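Local coordinates for protein TSSL1 (Pseudomonas aeruginosa, PDB 4B62) that probably anchors the type VI secretion system to the cell wall, its periplasmic OmpA-like module binding peptidoglycan, at residues N96-A108 / A118-E130. Sequence-based numbering, arbitrary orientation.
Sequences NWKLSQARAQEVA and AGRFTAEGRSDTE
Ala-104, Ala-108 and Ala-123 form the apolar centre: Ala-123 CB lies 3.8 Å from Ala-104 CB and 4.1 Å from Ala-108 CB. Phe-121 CB lies 3.9 Å from Ala-108 CB, and the Phe-121 side chain also touches Leu-111 and Thr-115, further along the same helix. Such small side chains let the helical segment 96-108 run antiparallel to strand 121-125 (165°) at an axial approach of 6.1 Å. The backbones draw closest at Gly-125, whose CA, with no side chain to intervene, sits 3.5 Å from Gln-101 CA.

Toward the helix start, Ser-127 N donates to Ser-100 OG (3.0 Å, 146°), and the hydroxyl in turn donates a hydrogen bond to Trp-97 O (2.7 Å), which also accepts from Gln-101 N, so one oxygen links the turn at 126-129 to the first helical turn. A chi1 of 176° turns the Trp-97 indole away from its own N and sets it alongside the strand end, Ser-127 CB at the ring edge and NE1 making a weak bond to Gly-125 O (3.4 Å).

Along the outer edge, one water joins Gln-101 NE2 to Gly-125 N, a second bridges Gln-105 OE1 and Ala-123 N, and a third Gln-105 NE2 and Phe-121 O; Asp-109 also holds Gln-105 NE2. Strand 121-125 pairs in parallel with strand 77-82, making this the second half of the beta-alpha-beta crossover in an OmpA-like peptidoglycan-binding domain.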
ATOM      1  N   ASN A  96     -12.454   8.247  -7.662  1.00 11.81           N
ATOM      2  CA  ASN A  96     -11.550   7.885  -6.590  1.00 12.77           C
ATOM      3  C   ASN A  96     -11.632   6.387  -6.286  1.00 11.48           C
ATOM      4  O   ASN A  96     -10.630   5.776  -5.941  1.00 12.67           O
ATOM      5  CB  ASN A  96     -11.830   8.715  -5.328  1.00 14.15           C
ATOM      6  CG  ASN A  96     -10.777   9.787  -5.067  1.00 15.45           C
ATOM      7  OD1 ASN A  96      -9.663   9.738  -5.593  1.00 16.39           O
ATOM      8  ND2 ASN A  96     -11.117  10.749  -4.212  1.00 16.91           N
ATOM      9  N   TRP A  97     -12.819   5.789  -6.416  1.00 11.12           N
ATOM     10  CA  TRP A  97     -12.937   4.351  -6.237  1.00 11.15           C
ATOM     11  C   TRP A  97     -12.022   3.604  -7.204  1.00 10.15           C
ATOM     12  O   TRP A  97     -11.226   2.758  -6.792  1.00 11.11           O
ATOM     13  CB  TRP A  97     -14.386   3.843  -6.379  1.00 12.83           C
ATOM     14  CG  TRP A  97     -14.373   2.389  -6.287  1.00 11.92           C
ATOM     15  CD1 TRP A  97     -14.299   1.639  -5.138  1.00 15.12           C
ATOM     16  CD2 TRP A  97     -14.295   1.463  -7.372  1.00 11.52           C
ATOM     17  NE1 TRP A  97     -14.190   0.318  -5.448  1.00 13.95           N
ATOM     18  CE2 TRP A  97     -14.215   0.174  -6.809  1.00 12.93           C
ATOM     19  CE3 TRP A  97     -14.341   1.590  -8.769  1.00 13.34           C
ATOM     20  CZ2 TRP A  97     -14.140  -0.981  -7.591  1.00 14.73           C
ATOM     21  CZ3 TRP A  97     -14.272   0.433  -9.542  1.00 14.08           C
ATOM     22  CH2 TRP A  97     -14.170  -0.830  -8.948  1.00 15.58           C
ATOM     23  N   LYS A  98     -12.097   3.961  -8.483  1.00 10.68           N
ATOM     24  CA  LYS A  98     -11.314   3.239  -9.465  1.00 10.59           C
ATOM     25  C   LYS A  98      -9.828   3.448  -9.240  1.00 10.55           C
ATOM     26  O   LYS A  98      -9.045   2.502  -9.346  1.00 10.58           O
ATOM     27  CB  LYS A  98     -11.708   3.621 -10.885  1.00 12.27           C
ATOM     28  CG  LYS A  98     -11.047   2.727 -11.930  1.00 14.49           C
ATOM     29  CD  LYS A  98     -11.585   1.303 -11.885  1.00 18.30           C
ATOM     30  CE  LYS A  98     -10.735   0.297 -12.648  1.00 23.15           C
ATOM     31  NZ  LYS A  98     -10.827   0.522 -14.109  1.00 23.68           N
ATOM     32  N   LEU A  99      -9.431   4.674  -8.905  1.00 10.45           N
ATOM     33  CA  LEU A  99      -8.026   4.914  -8.599  1.00 10.44           C
ATOM     34  C   LEU A  99      -7.559   4.067  -7.402  1.00  9.71           C
ATOM     35  O   LEU A  99      -6.461   3.488  -7.429  1.00 10.59           O
ATOM     36  CB  LEU A  99      -7.774   6.396  -8.339  1.00 11.43           C
ATOM     37  CG  LEU A  99      -6.312   6.784  -8.117  1.00 12.29           C
ATOM     38  CD1 LEU A  99      -5.454   6.497  -9.344  1.00 13.27           C
ATOM     39  CD2 LEU A  99      -6.238   8.247  -7.679  1.00 14.15           C
ATOM     40  N   SER A 100      -8.397   3.979  -6.363  1.00  9.94           N
ATOM     41  CA  SER A 100      -8.026   3.232  -5.165  1.00 10.06           C
ATOM     42  C   SER A 100      -7.873   1.733  -5.489  1.00  9.42           C
ATOM     43  O   SER A 100      -6.970   1.069  -4.982  1.00  9.74           O
ATOM     44  CB  SER A 100      -9.049   3.471  -4.048  1.00 10.30           C
ATOM     45  OG  SER A 100     -10.274   2.764  -4.214  1.00 11.02           O
ATOM     46  N   GLN A 101      -8.755   1.217  -6.339  1.00  9.23           N
ATOM     47  CA  GLN A 101      -8.665  -0.176  -6.751  1.00  9.86           C
ATOM     48  C   GLN A 101      -7.414  -0.430  -7.579  1.00  9.27           C
ATOM     49  O   GLN A 101      -6.697  -1.418  -7.380  1.00 10.32           O
ATOM     50  CB  GLN A 101      -9.921  -0.600  -7.530  1.00  9.98           C
ATOM     51  CG  GLN A 101      -9.867  -2.017  -8.057  1.00 11.09           C
ATOM     52  CD  GLN A 101     -11.101  -2.429  -8.805  0.10  9.77           C
ATOM     53  OE1 GLN A 101     -11.225  -2.171  -9.999  0.10  8.29           O
ATOM     54  NE2 GLN A 101     -12.010  -3.101  -8.116  0.10  6.79           N
ATOM     55  N   ALA A 102      -7.162   0.469  -8.521  1.00 10.22           N
ATOM     56  CA  ALA A 102      -6.037   0.306  -9.433  1.00  9.96           C
ATOM     57  C   ALA A 102      -4.699   0.397  -8.693  1.00  8.76           C
ATOM     58  O   ALA A 102      -3.758  -0.340  -8.999  1.00 10.42           O
ATOM     59  CB  ALA A 102      -6.101   1.322 -10.561  1.00 10.93           C
ATOM     60  N   ARG A 103      -4.631   1.292  -7.706  1.00  9.64           N
ATOM     61  CA  ARG A 103      -3.435   1.426  -6.898  1.00  9.34           C
ATOM     62  C   ARG A 103      -3.157   0.160  -6.090  1.00  8.78           C
ATOM     63  O   ARG A 103      -2.033  -0.339  -6.062  1.00 10.37           O
ATOM     64  CB  ARG A 103      -3.540   2.655  -5.990  1.00  9.57           C
ATOM     65  CG  ARG A 103      -3.264   3.943  -6.746  1.00  9.71           C
ATOM     66  CD  ARG A 103      -3.478   5.194  -5.919  1.00 10.06           C
ATOM     67  NE  ARG A 103      -2.904   6.350  -6.593  1.00 10.27           N
ATOM     68  CZ  ARG A 103      -2.684   7.530  -6.033  1.00 11.67           C
ATOM     69  NH1 ARG A 103      -3.040   7.799  -4.775  1.00 12.87           N
ATOM     70  NH2 ARG A 103      -2.068   8.456  -6.756  1.00 13.15           N
ATOM     71  N   ALA A 104      -4.192  -0.376  -5.440  1.00  9.00           N
ATOM     72  CA  ALA A 104      -4.030  -1.615  -4.697  1.00  9.52           C
ATOM     73  C   ALA A 104      -3.621  -2.760  -5.623  1.00  8.38           C
ATOM     74  O   ALA A 104      -2.746  -3.560  -5.308  1.00  9.96           O
ATOM     75  CB  ALA A 104      -5.321  -1.950  -3.975  1.00  9.80           C
ATOM     76  N   GLN A 105      -4.292  -2.845  -6.756  1.00  9.62           N
ATOM     77  CA  GLN A 105      -4.015  -3.942  -7.670  1.00  9.99           C
ATOM     78  C   GLN A 105      -2.593  -3.856  -8.247  1.00 10.06           C
ATOM     79  O   GLN A 105      -1.934  -4.883  -8.435  1.00 11.17           O
ATOM     80  CB  GLN A 105      -5.022  -3.986  -8.809  1.00 11.58           C
ATOM     81  CG  GLN A 105      -4.981  -5.279  -9.620  1.00 14.28           C
ATOM     82  CD  GLN A 105      -5.293  -6.526  -8.794  1.00 17.10           C
ATOM     83  OE1 GLN A 105      -6.380  -6.658  -8.229  1.00 21.30           O
ATOM     84  NE2 GLN A 105      -4.335  -7.431  -8.704  1.00 20.32           N
ATOM     85  N   GLU A 106      -2.127  -2.640  -8.553  1.00 11.37           N
ATOM     86  CA  GLU A 106      -0.780  -2.506  -9.086  1.00 11.20           C
ATOM     87  C   GLU A 106       0.270  -2.957  -8.058  1.00  9.75           C
ATOM     88  O   GLU A 106       1.234  -3.674  -8.387  1.00 11.22           O
ATOM     89  CB  GLU A 106      -0.523  -1.085  -9.563  1.00 12.56           C
ATOM     90  CG  GLU A 106       0.830  -0.891 -10.248  1.00 13.46           C
ATOM     91  CD  GLU A 106       0.939  -1.563 -11.615  1.00 16.30           C
ATOM     92  OE1 GLU A 106      -0.078  -2.007 -12.186  1.00 22.71           O
ATOM     93  OE2 GLU A 106       2.069  -1.645 -12.141  1.00 19.35           O
ATOM     94  N   VAL A 107       0.056  -2.584  -6.797  1.00  9.97           N
ATOM     95  CA  VAL A 107       0.956  -3.019  -5.738  1.00  9.94           C
ATOM     96  C   VAL A 107       0.938  -4.549  -5.614  1.00 10.00           C
ATOM     97  O   VAL A 107       1.980  -5.199  -5.562  1.00 10.78           O
ATOM     98  CB  VAL A 107       0.613  -2.308  -4.411  1.00 10.62           C
ATOM     99  CG1 VAL A 107       1.380  -2.897  -3.232  1.00 11.42           C
ATOM    100  CG2 VAL A 107       0.936  -0.828  -4.519  1.00 10.97           C
ATOM    101  N   ALA A 108      -0.258  -5.128  -5.583  1.00  9.95           N
ATOM    102  CA  ALA A 108      -0.367  -6.587  -5.514  1.00 10.93           C
ATOM    103  C   ALA A 108       0.322  -7.266  -6.697  1.00 10.15           C
ATOM    104  O   ALA A 108       1.029  -8.267  -6.537  1.00 11.49           O
ATOM    105  CB  ALA A 108      -1.826  -7.015  -5.425  1.00 10.92           C
ATOM    106  N   ALA A 118       2.237 -16.721  -7.011  1.00 14.05           N
ATOM    107  CA  ALA A 118       0.976 -16.459  -7.706  1.00 13.55           C
ATOM    108  C   ALA A 118      -0.205 -16.883  -6.845  1.00 14.17           C
ATOM    109  O   ALA A 118      -0.314 -18.039  -6.460  1.00 15.22           O
ATOM    110  CB  ALA A 118       0.954 -17.203  -9.035  1.00 14.88           C
ATOM    111  N   GLY A 119      -1.086 -15.935  -6.547  1.00 12.93           N
ATOM    112  CA  GLY A 119      -2.271 -16.186  -5.720  1.00 12.71           C
ATOM    113  C   GLY A 119      -2.097 -15.742  -4.278  1.00 11.46           C
ATOM    114  O   GLY A 119      -3.064 -15.692  -3.511  1.00 12.92           O
ATOM    115  N   ARG A 120      -0.868 -15.390  -3.917  1.00 11.51           N
ATOM    116  CA  ARG A 120      -0.533 -14.917  -2.580  1.00 10.35           C
ATOM    117  C   ARG A 120      -1.044 -13.520  -2.283  1.00 10.57           C
ATOM    118  O   ARG A 120      -1.242 -13.189  -1.126  1.00 12.02           O
ATOM    119  CB  ARG A 120       0.979 -14.952  -2.403  1.00 11.21           C
ATOM    120  CG  ARG A 120       1.489 -14.458  -1.070  1.00 11.65           C
ATOM    121  CD  ARG A 120       2.979 -14.684  -0.917  1.00 12.64           C
ATOM    122  NE  ARG A 120       3.398 -14.241   0.396  1.00 13.21           N
ATOM    123  CZ  ARG A 120       4.640 -13.948   0.764  1.00 15.54           C
ATOM    124  NH1 ARG A 120       5.657 -14.072  -0.089  1.00 15.58           N
ATOM    125  NH2 ARG A 120       4.858 -13.525   1.999  1.00 17.92           N
ATOM    126  N   PHE A 121      -1.216 -12.701  -3.322  1.00 12.32           N
ATOM    127  CA  PHE A 121      -1.589 -11.289  -3.163  1.00 12.18           C
ATOM    128  C   PHE A 121      -2.945 -11.034  -3.766  1.00 13.53           C
ATOM    129  O   PHE A 121      -3.194 -11.410  -4.916  1.00 16.28           O
ATOM    130  CB  PHE A 121      -0.570 -10.383  -3.880  1.00 12.72           C
ATOM    131  CG  PHE A 121       0.804 -10.494  -3.325  1.00 12.89           C
ATOM    132  CD1 PHE A 121       1.637 -11.522  -3.736  1.00 13.85           C
ATOM    133  CD2 PHE A 121       1.255  -9.619  -2.359  1.00 13.10           C
ATOM    134  CE1 PHE A 121       2.889 -11.676  -3.180  1.00 14.54           C
ATOM    135  CE2 PHE A 121       2.513  -9.763  -1.807  1.00 14.20           C
ATOM    136  CZ  PHE A 121       3.334 -10.789  -2.225  1.00 14.28           C
ATOM    137  N   THR A 122      -3.820 -10.397  -3.004  1.00 12.85           N
ATOM    138  CA  THR A 122      -5.054  -9.894  -3.560  1.00 13.51           C
ATOM    139  C   THR A 122      -5.203  -8.448  -3.175  1.00 10.73           C
ATOM    140  O   THR A 122      -4.521  -7.955  -2.255  1.00 12.05           O
ATOM    141  CB  THR A 122      -6.278 -10.690  -3.105  1.00 15.22           C
ATOM    142  OG1 THR A 122      -6.445 -10.543  -1.693  1.00 15.82           O
ATOM    143  CG2 THR A 122      -6.123 -12.165  -3.454  1.00 18.32           C
ATOM    144  N   ALA A 123      -6.093  -7.779  -3.891  1.00 10.35           N
ATOM    145  CA  ALA A 123      -6.281  -6.343  -3.772  1.00  9.43           C
ATOM    146  C   ALA A 123      -7.736  -5.936  -3.744  1.00 10.21           C
ATOM    147  O   ALA A 123      -8.576  -6.563  -4.384  1.00 12.19           O
ATOM    148  CB  ALA A 123      -5.602  -5.633  -4.931  1.00 12.05           C
ATOM    149  N   GLU A 124      -8.016  -4.868  -2.997  1.00 10.04           N
ATOM    150  CA  GLU A 124      -9.354  -4.280  -2.978  0.53 10.48           C
ATOM    151  C   GLU A 124      -9.265  -2.769  -2.836  1.00 10.30           C
ATOM    152  O   GLU A 124      -8.517  -2.241  -2.033  1.00 11.01           O
ATOM    153  CB  GLU A 124     -10.203  -4.863  -1.844  0.53 11.85           C
ATOM    154  CG  GLU A 124     -11.659  -4.389  -1.826  0.53 12.58           C
ATOM    155  CD  GLU A 124     -12.343  -4.580  -0.470  0.53 14.59           C
ATOM    156  OE1 GLU A 124     -11.821  -5.309   0.384  0.53 17.18           O
ATOM    157  OE2 GLU A 124     -13.377  -3.943  -0.229  0.53 17.25           O
ATOM    158  N   GLY A 125     -10.030  -2.086  -3.672  1.00 10.85           N
ATOM    159  CA  GLY A 125     -10.190  -0.651  -3.583  1.00 10.14           C
ATOM    160  C   GLY A 125     -11.341  -0.319  -2.657  1.00 10.30           C
ATOM    161  O   GLY A 125     -12.449  -0.864  -2.786  1.00 12.76           O
ATOM    162  N   ARG A 126     -11.072   0.578  -1.718  1.00 10.08           N
ATOM    163  CA  ARG A 126     -12.049   0.974  -0.705  1.00 11.07           C
ATOM    164  C   ARG A 126     -12.423   2.440  -0.754  1.00 10.22           C
ATOM    165  O   ARG A 126     -13.082   2.958   0.160  1.00 11.50           O
ATOM    166  CB  ARG A 126     -11.537   0.565   0.659  1.00 11.61           C
ATOM    167  CG  ARG A 126     -11.404  -0.937   0.700  1.00 13.38           C
ATOM    168  CD  ARG A 126     -11.322  -1.443   2.091  1.00 13.42           C
ATOM    169  NE  ARG A 126     -11.271  -2.899   2.100  1.00 11.88           N
ATOM    170  CZ  ARG A 126     -10.920  -3.605   3.165  1.00 12.57           C
ATOM    171  NH1 ARG A 126     -10.569  -2.973   4.273  1.00 12.37           N
ATOM    172  NH2 ARG A 126     -10.897  -4.930   3.113  1.00 13.13           N
ATOM    173  N   SER A 127     -11.984   3.112  -1.827  1.00 10.31           N
ATOM    174  CA  SER A 127     -12.269   4.544  -2.065  0.63 10.59           C
ATOM    175  C   SER A 127     -12.095   5.343  -0.793  1.00 10.53           C
ATOM    176  O   SER A 127     -11.046   5.209  -0.156  1.00 10.48           O
ATOM    177  CB  SER A 127     -13.613   4.829  -2.794  0.63  9.23           C
ATOM    178  OG  SER A 127     -14.763   4.632  -1.995  0.63 10.47           O
ATOM    179  N   ASP A 128     -13.058   6.191  -0.431  1.00 10.18           N
ATOM    180  CA  ASP A 128     -12.934   7.098   0.721  1.00 11.33           C
ATOM    181  C   ASP A 128     -13.664   6.602   1.970  1.00 11.83           C
ATOM    182  O   ASP A 128     -13.916   7.368   2.901  1.00 12.58           O
ATOM    183  CB  ASP A 128     -13.428   8.498   0.339  1.00 13.60           C
ATOM    184  CG  ASP A 128     -14.911   8.541   0.025  1.00 16.15           C
ATOM    185  OD1 ASP A 128     -15.538   7.482  -0.131  1.00 16.73           O
ATOM    186  OD2 ASP A 128     -15.460   9.660  -0.063  1.00 24.71           O
ATOM    187  N   THR A 129     -13.961   5.313   1.999  1.00 10.57           N
ATOM    188  CA  THR A 129     -14.853   4.762   3.026  1.00 10.43           C
ATOM    189  C   THR A 129     -14.175   4.478   4.357  1.00 10.21           C
ATOM    190  O   THR A 129     -14.857   4.278   5.356  1.00 12.22           O
ATOM    191  CB  THR A 129     -15.492   3.443   2.559  1.00 11.43           C
ATOM    192  OG1 THR A 129     -14.497   2.427   2.345  1.00 13.04           O
ATOM    193  CG2 THR A 129     -16.351   3.653   1.307  1.00 11.81           C
ATOM    194  N   GLU A 130     -12.848   4.430   4.351  1.00  9.22           N
ATOM    195  CA  GLU A 130     -12.035   4.024   5.479  1.00  9.03           C
ATOM    196  C   GLU A 130     -10.908   5.035   5.730  1.00  9.11           C
ATOM    197  O   GLU A 130      -9.725   4.709   5.652  1.00  9.74           O
ATOM    198  CB  GLU A 130     -11.484   2.619   5.236  1.00  9.84           C
ATOM    199  CG  GLU A 130     -12.605   1.592   5.233  1.00 10.12           C
ATOM    200  CD  GLU A 130     -12.165   0.153   5.057  1.00 10.45           C
ATOM    201  OE1 GLU A 130     -10.942  -0.119   4.969  1.00 11.22           O
ATOM    202  OE2 GLU A 130     -13.080  -0.711   5.032  1.00 13.58           O
TER
HETATM  203  O   HOH W   1     -11.721  -3.483  -5.547  1.00 19.67           O
HETATM  204  O   HOH W   2      -6.993  -9.093  -6.329  1.00 18.85           O
HETATM  205  O   HOH W   3      -4.183 -10.106  -7.389  1.00 31.67           O